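Side-chain contacts in gala protein type 1, 3 or 4 (Legionella pneumophila subsp. pneumophila, PDB 4XA9), which belongs to the leucine-rich repeat proteins and may bind small GTPases and stimulate their GTP hydrolysis: residues V3-L6 and S7-E10; L120-L123 and Y124-I127. All coordinates share one frame; numbering follows the deposited sequence.

Contact 1. Residues V3-L6 and S7-E10; sequences VLTL and SDLE
Asp8 OD2 is gripped twice: by Thr5 N at 3.2 Å, and by a bridging water that donates both to it and to Val3 O. Together with the reverse bond, Asp8 N to Thr5 OG1 at 3.1 Å, this makes a capping box, with Thr5 as the N-cap of helix 6-12. The two bonds differ in aim. The Asp8 amide points almost straight at the hydroxyl oxygen (163° at the hydrogen), whereas the Thr5 amide meets the carboxylate from above its plane, 39° out. With chi1 at 65°, Thr5 OG1 lies between its own N and carbonyl carbon, where it can take the N-H of Asp8. Behind the cap, Leu9 N bonds Thr5 O at 3.2 Å and Glu10 N bonds Leu6 O at 3.1 Å, so the helical pattern takes over at once. The apolar side of the turn is buried: Leu4 and Leu9 run across each other at about a right angle, their CD2 methyls 4.1 Å apart, and helix 32-41 covers both through Leu35, Leu34 and Phe38. The other Leu4 methyl, CD1, rests on Asp8 CB at 3.8 Å, next to the carboxylate that the cap holds.

Contact 2. Residues L120-L123 and Y124-I127; sequences LYAL and YNKI
Ala122 does most of the touching, through both its carbonyl and its methyl. Its O accepts a weak bond from Asn125 ND2 at 3.3 Å, bent to 149° at the hydrogen, and also takes one from Asn148 ND2. The methyl CB sits 3.7 Å from that same Asn125 ND2 and 3.9 Å from Ile127 CD1. Ile127 gets there with an extended arm: CG1 lies anti to the carbonyl carbon (chi1 -57°), and CD1 reaches back until it is also 3.7 Å from Ala122 O. Leu123 packs against Cys146 and Asp144, and against a polar side chain of another protein chain. This is the conserved segment of a leucine-rich repeat, in which Ala122, Asn125 and Ile127 take the inward positions as the chain leaves strand 119-121. Asn125 is the signature asparagine, buried, with its amide shared: the main partner of ND2 is Val98 O, the Ala122 bond being a weak second one, and OD1 accepts from Asn101 N and Ile103 N. Asn148 does a similar job one repeat on, its OD1 receiving Asn125 N and Ile127 N. Tyr124 heads the other way; its ring meets Phe100 and its OH bonds the backbone of another protein chain.

Overall arrangement
From the N terminus, contact 1 comes first, where the loop before helix 6-12 turns into that helix and settles on helix 32-41 at the start of the solenoid. The chain then passes strands 13-14, 19-21, 47-49, 71-73 and 95-97 before contact 2 shapes the bend between strand 119-121 and helix 129-135. Strand 119-121 is the middle one of the sheet, with five strands to each side. Each contact closes only a short local turn. Contacts 1 and 2 run in series, neither nesting nor crossing; the centres of contact 1 and contact 2 are about 29 Å apart and their nearest atoms about 22 Å. Contact 1 thus joins the N-terminal helix 6-12 to helix 32-41, whereas contact 2 ties neighbouring strand ends and loops together.

Contact 1. Residues V3-L6 and S7-E10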
ATOM      1  N   VAL A   3     -27.189   3.887   7.139  1.00 24.58           N
ATOM      2  CA  VAL A   3     -25.941   3.830   7.892  1.00 23.53           C
ATOM      3  C   VAL A   3     -25.444   5.215   8.300  1.00 22.91           C
ATOM      4  O   VAL A   3     -25.197   5.469   9.480  1.00 21.41           O
ATOM      5  CB  VAL A   3     -24.837   3.100   7.097  1.00 24.11           C
ATOM      6  CG1 VAL A   3     -23.543   3.089   7.886  1.00 23.90           C
ATOM      7  CG2 VAL A   3     -25.269   1.669   6.789  1.00 23.25           C
ATOM      8  N   LEU A   4     -25.299   6.109   7.327  1.00 22.96           N
ATOM      9  CA  LEU A   4     -24.784   7.450   7.592  1.00 21.01           C
ATOM     10  C   LEU A   4     -25.701   8.222   8.536  1.00 22.98           C
ATOM     11  O   LEU A   4     -26.914   8.265   8.332  1.00 25.26           O
ATOM     12  CB  LEU A   4     -24.618   8.219   6.281  1.00 15.63           C
ATOM     13  CG  LEU A   4     -23.989   9.608   6.383  1.00 19.52           C
ATOM     14  CD1 LEU A   4     -22.564   9.494   6.908  1.00 21.06           C
ATOM     15  CD2 LEU A   4     -24.006  10.289   5.024  1.00 18.60           C
ATOM     16  N   THR A   5     -25.122   8.828   9.568  1.00 21.15           N
ATOM     17  CA  THR A   5     -25.894   9.613  10.529  1.00 23.75           C
ATOM     18  C   THR A   5     -25.415  11.054  10.556  1.00 24.36           C
ATOM     19  O   THR A   5     -24.314  11.350  10.087  1.00 21.72           O
ATOM     20  CB  THR A   5     -25.786   9.042  11.951  1.00 24.50           C
ATOM     21  OG1 THR A   5     -24.430   9.167  12.402  1.00 25.10           O
ATOM     22  CG2 THR A   5     -26.190   7.581  11.975  1.00 26.31           C
ATOM     23  N   LEU A   6     -26.243  11.943  11.112  1.00 20.85           N
ATOM     24  CA  LEU A   6     -25.856  13.337  11.325  1.00 23.93           C
ATOM     25  C   LEU A   6     -24.613  13.450  12.206  1.00 24.39           C
ATOM     26  O   LEU A   6     -23.787  14.335  12.009  1.00 23.05           O
ATOM     27  CB  LEU A   6     -27.002  14.130  11.958  1.00 27.01           C
ATOM     28  CG  LEU A   6     -28.183  14.475  11.048  1.00 26.37           C
ATOM     29  CD1 LEU A   6     -29.253  15.267  11.804  1.00 26.15           C
ATOM     30  CD2 LEU A   6     -27.702  15.242   9.829  1.00 24.15           C
ATOM     31  N   SER A   7     -24.495  12.557  13.184  0.77 23.72           N
ATOM     32  CA  SER A   7     -23.336  12.530  14.068  0.77 24.91           C
ATOM     33  C   SER A   7     -22.053  12.215  13.296  0.77 26.08           C
ATOM     34  O   SER A   7     -21.018  12.837  13.530  0.77 28.86           O
ATOM     35  CB  SER A   7     -23.546  11.506  15.186  0.77 25.70           C
ATOM     36  OG  SER A   7     -22.447  11.482  16.076  0.77 25.58           O
ATOM     37  N   ASP A   8     -22.124  11.246  12.384  1.00 22.82           N
ATOM     38  CA  ASP A   8     -20.999  10.933  11.499  1.00 20.52           C
ATOM     39  C   ASP A   8     -20.562  12.163  10.717  1.00 21.36           C
ATOM     40  O   ASP A   8     -19.382  12.487  10.654  1.00 21.42           O
ATOM     41  CB  ASP A   8     -21.362   9.825  10.503  1.00 25.50           C
ATOM     42  CG  ASP A   8     -21.588   8.482  11.163  1.00 28.10           C
ATOM     43  OD1 ASP A   8     -20.981   8.217  12.223  1.00 28.12           O
ATOM     44  OD2 ASP A   8     -22.372   7.683  10.605  1.00 29.44           O
ATOM     45  N   LEU A   9     -21.534  12.849  10.125  1.00 22.13           N
ATOM     46  CA  LEU A   9     -21.257  14.009   9.295  1.00 22.49           C
ATOM     47  C   LEU A   9     -20.578  15.146  10.064  1.00 25.97           C
ATOM     48  O   LEU A   9     -19.629  15.749   9.566  1.00 23.40           O
ATOM     49  CB  LEU A   9     -22.554  14.502   8.648  1.00 19.96           C
ATOM     50  CG  LEU A   9     -23.055  13.587   7.529  1.00 15.98           C
ATOM     51  CD1 LEU A   9     -24.518  13.847   7.201  1.00 15.27           C
ATOM     52  CD2 LEU A   9     -22.193  13.771   6.280  1.00 15.28           C
ATOM     53  N   GLU A  10     -21.041  15.443  11.273  1.00 30.84           N
ATOM     54  CA  GLU A  10     -20.450  16.563  11.998  1.00 33.63           C
ATOM     55  C   GLU A  10     -19.100  16.202  12.611  1.00 25.36           C
ATOM     56  O   GLU A  10     -18.226  17.056  12.733  1.00 26.81           O
ATOM     57  CB  GLU A  10     -21.403  17.087  13.074  1.00 42.86           C
ATOM     58  CG  GLU A  10     -21.896  18.515  12.792  1.00 52.65           C
ATOM     59  CD  GLU A  10     -20.878  19.585  13.172  1.00 61.11           C
ATOM     60  OE1 GLU A  10     -20.297  19.485  14.273  1.00 64.43           O
ATOM     61  OE2 GLU A  10     -20.659  20.523  12.371  1.00 63.92           O
TER
HETATM   62  O   HOH W   1     -22.723   5.256  10.842  1.00 31.65           O
HETATM   63  O   HOH W   2     -23.579   7.843  14.420  1.00 41.10           O

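Contact 2. Residues L120-L123 and Y124-I127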
ATOM      1  N   LEU A 120      -4.834  12.135 -10.852  1.00 20.33           N
ATOM      2  CA  LEU A 120      -5.539  10.866 -10.701  1.00 16.79           C
ATOM      3  C   LEU A 120      -4.724   9.837  -9.923  1.00 17.43           C
ATOM      4  O   LEU A 120      -3.610   9.471 -10.317  1.00 15.48           O
ATOM      5  CB  LEU A 120      -5.915  10.292 -12.072  1.00 17.20           C
ATOM      6  CG  LEU A 120      -6.603   8.919 -12.060  1.00 16.46           C
ATOM      7  CD1 LEU A 120      -7.948   8.995 -11.348  1.00 17.05           C
ATOM      8  CD2 LEU A 120      -6.771   8.361 -13.462  1.00 19.85           C
ATOM      9  N   TYR A 121      -5.290   9.379  -8.814  1.00 18.21           N
ATOM     10  CA  TYR A 121      -4.743   8.241  -8.083  1.00 15.30           C
ATOM     11  C   TYR A 121      -5.593   7.038  -8.431  1.00 16.67           C
ATOM     12  O   TYR A 121      -6.815   7.065  -8.245  1.00 18.51           O
ATOM     13  CB  TYR A 121      -4.749   8.478  -6.569  1.00 18.01           C
ATOM     14  CG  TYR A 121      -4.032   9.735  -6.132  1.00 18.26           C
ATOM     15  CD1 TYR A 121      -2.680   9.718  -5.840  1.00 16.47           C
ATOM     16  CD2 TYR A 121      -4.716  10.943  -6.014  1.00 22.15           C
ATOM     17  CE1 TYR A 121      -2.021  10.862  -5.442  1.00 19.15           C
ATOM     18  CE2 TYR A 121      -4.065  12.098  -5.614  1.00 24.02           C
ATOM     19  CZ  TYR A 121      -2.717  12.049  -5.330  1.00 22.22           C
ATOM     20  OH  TYR A 121      -2.058  13.189  -4.933  1.00 23.26           O
ATOM     21  N   ALA A 122      -4.968   5.988  -8.951  1.00 10.99           N
ATOM     22  CA  ALA A 122      -5.727   4.825  -9.385  1.00 13.71           C
ATOM     23  C   ALA A 122      -4.945   3.554  -9.121  1.00 17.63           C
ATOM     24  O   ALA A 122      -4.892   2.662  -9.968  1.00 16.18           O
ATOM     25  CB  ALA A 122      -6.084   4.937 -10.876  1.00 12.25           C
ATOM     26  N   LEU A 123      -4.333   3.485  -7.945  1.00 17.51           N
ATOM     27  CA  LEU A 123      -3.547   2.322  -7.548  1.00 17.26           C
ATOM     28  C   LEU A 123      -4.420   1.078  -7.550  1.00 17.15           C
ATOM     29  O   LEU A 123      -5.606   1.150  -7.213  1.00 15.39           O
ATOM     30  CB  LEU A 123      -2.943   2.518  -6.153  1.00 16.15           C
ATOM     31  CG  LEU A 123      -1.839   3.549  -5.916  1.00 18.42           C
ATOM     32  CD1 LEU A 123      -2.383   4.973  -6.000  1.00 16.09           C
ATOM     33  CD2 LEU A 123      -1.204   3.317  -4.552  1.00 16.38           C
ATOM     34  N   TYR A 124      -3.818  -0.053  -7.910  1.00 14.46           N
ATOM     35  CA  TYR A 124      -4.473  -1.369  -7.880  1.00 19.17           C
ATOM     36  C   TYR A 124      -5.895  -1.367  -8.446  1.00 18.73           C
ATOM     37  O   TYR A 124      -6.867  -1.416  -7.703  1.00 17.69           O
ATOM     38  CB  TYR A 124      -4.494  -1.923  -6.450  1.00 21.39           C
ATOM     39  CG  TYR A 124      -4.782  -3.408  -6.407  1.00 21.03           C
ATOM     40  CD1 TYR A 124      -3.809  -4.327  -6.786  1.00 21.68           C
ATOM     41  CD2 TYR A 124      -6.025  -3.892  -6.008  1.00 19.97           C
ATOM     42  CE1 TYR A 124      -4.062  -5.688  -6.767  1.00 22.51           C
ATOM     43  CE2 TYR A 124      -6.289  -5.257  -5.984  1.00 22.07           C
ATOM     44  CZ  TYR A 124      -5.302  -6.147  -6.366  1.00 26.70           C
ATOM     45  OH  TYR A 124      -5.547  -7.503  -6.348  1.00 27.92           O
ATOM     46  N   ASN A 125      -6.013  -1.320  -9.767  1.00 16.71           N
ATOM     47  CA  ASN A 125      -7.323  -1.259 -10.393  1.00 20.12           C
ATOM     48  C   ASN A 125      -7.440  -2.187 -11.594  1.00 22.73           C
ATOM     49  O   ASN A 125      -8.329  -2.013 -12.427  1.00 19.81           O
ATOM     50  CB  ASN A 125      -7.647   0.181 -10.811  1.00 20.02           C
ATOM     51  CG  ASN A 125      -8.506   0.909  -9.788  1.00 20.96           C
ATOM     52  OD1 ASN A 125      -9.510   0.373  -9.303  1.00 20.77           O
ATOM     53  ND2 ASN A 125      -8.115   2.136  -9.451  1.00 20.47           N
ATOM     54  N   LYS A 126      -6.546  -3.172 -11.665  1.00 22.58           N
ATOM     55  CA  LYS A 126      -6.450  -4.068 -12.822  1.00 26.85           C
ATOM     56  C   LYS A 126      -6.252  -3.289 -14.122  1.00 26.49           C
ATOM     57  O   LYS A 126      -6.721  -3.703 -15.185  1.00 29.04           O
ATOM     58  CB  LYS A 126      -7.691  -4.961 -12.928  1.00 32.62           C
ATOM     59  CG  LYS A 126      -7.949  -5.797 -11.685  1.00 39.02           C
ATOM     60  CD  LYS A 126      -9.199  -6.663 -11.827  1.00 47.00           C
ATOM     61  CE  LYS A 126     -10.073  -6.582 -10.573  1.00 50.25           C
ATOM     62  NZ  LYS A 126      -9.356  -5.976  -9.402  1.00 52.54           N
ATOM     63  N   ILE A 127      -5.555  -2.162 -14.038  1.00 21.69           N
ATOM     64  CA  ILE A 127      -5.232  -1.397 -15.234  1.00 22.69           C
ATOM     65  C   ILE A 127      -4.059  -2.065 -15.948  1.00 22.23           C
ATOM     66  O   ILE A 127      -3.068  -2.422 -15.325  1.00 21.52           O
ATOM     67  CB  ILE A 127      -4.903   0.068 -14.892  1.00 22.83           C
ATOM     68  CG1 ILE A 127      -6.085   0.694 -14.136  1.00 23.07           C
ATOM     69  CG2 ILE A 127      -4.557   0.859 -16.157  1.00 18.69           C
ATOM     70  CD1 ILE A 127      -5.787   2.045 -13.516  1.00 24.58           C
TER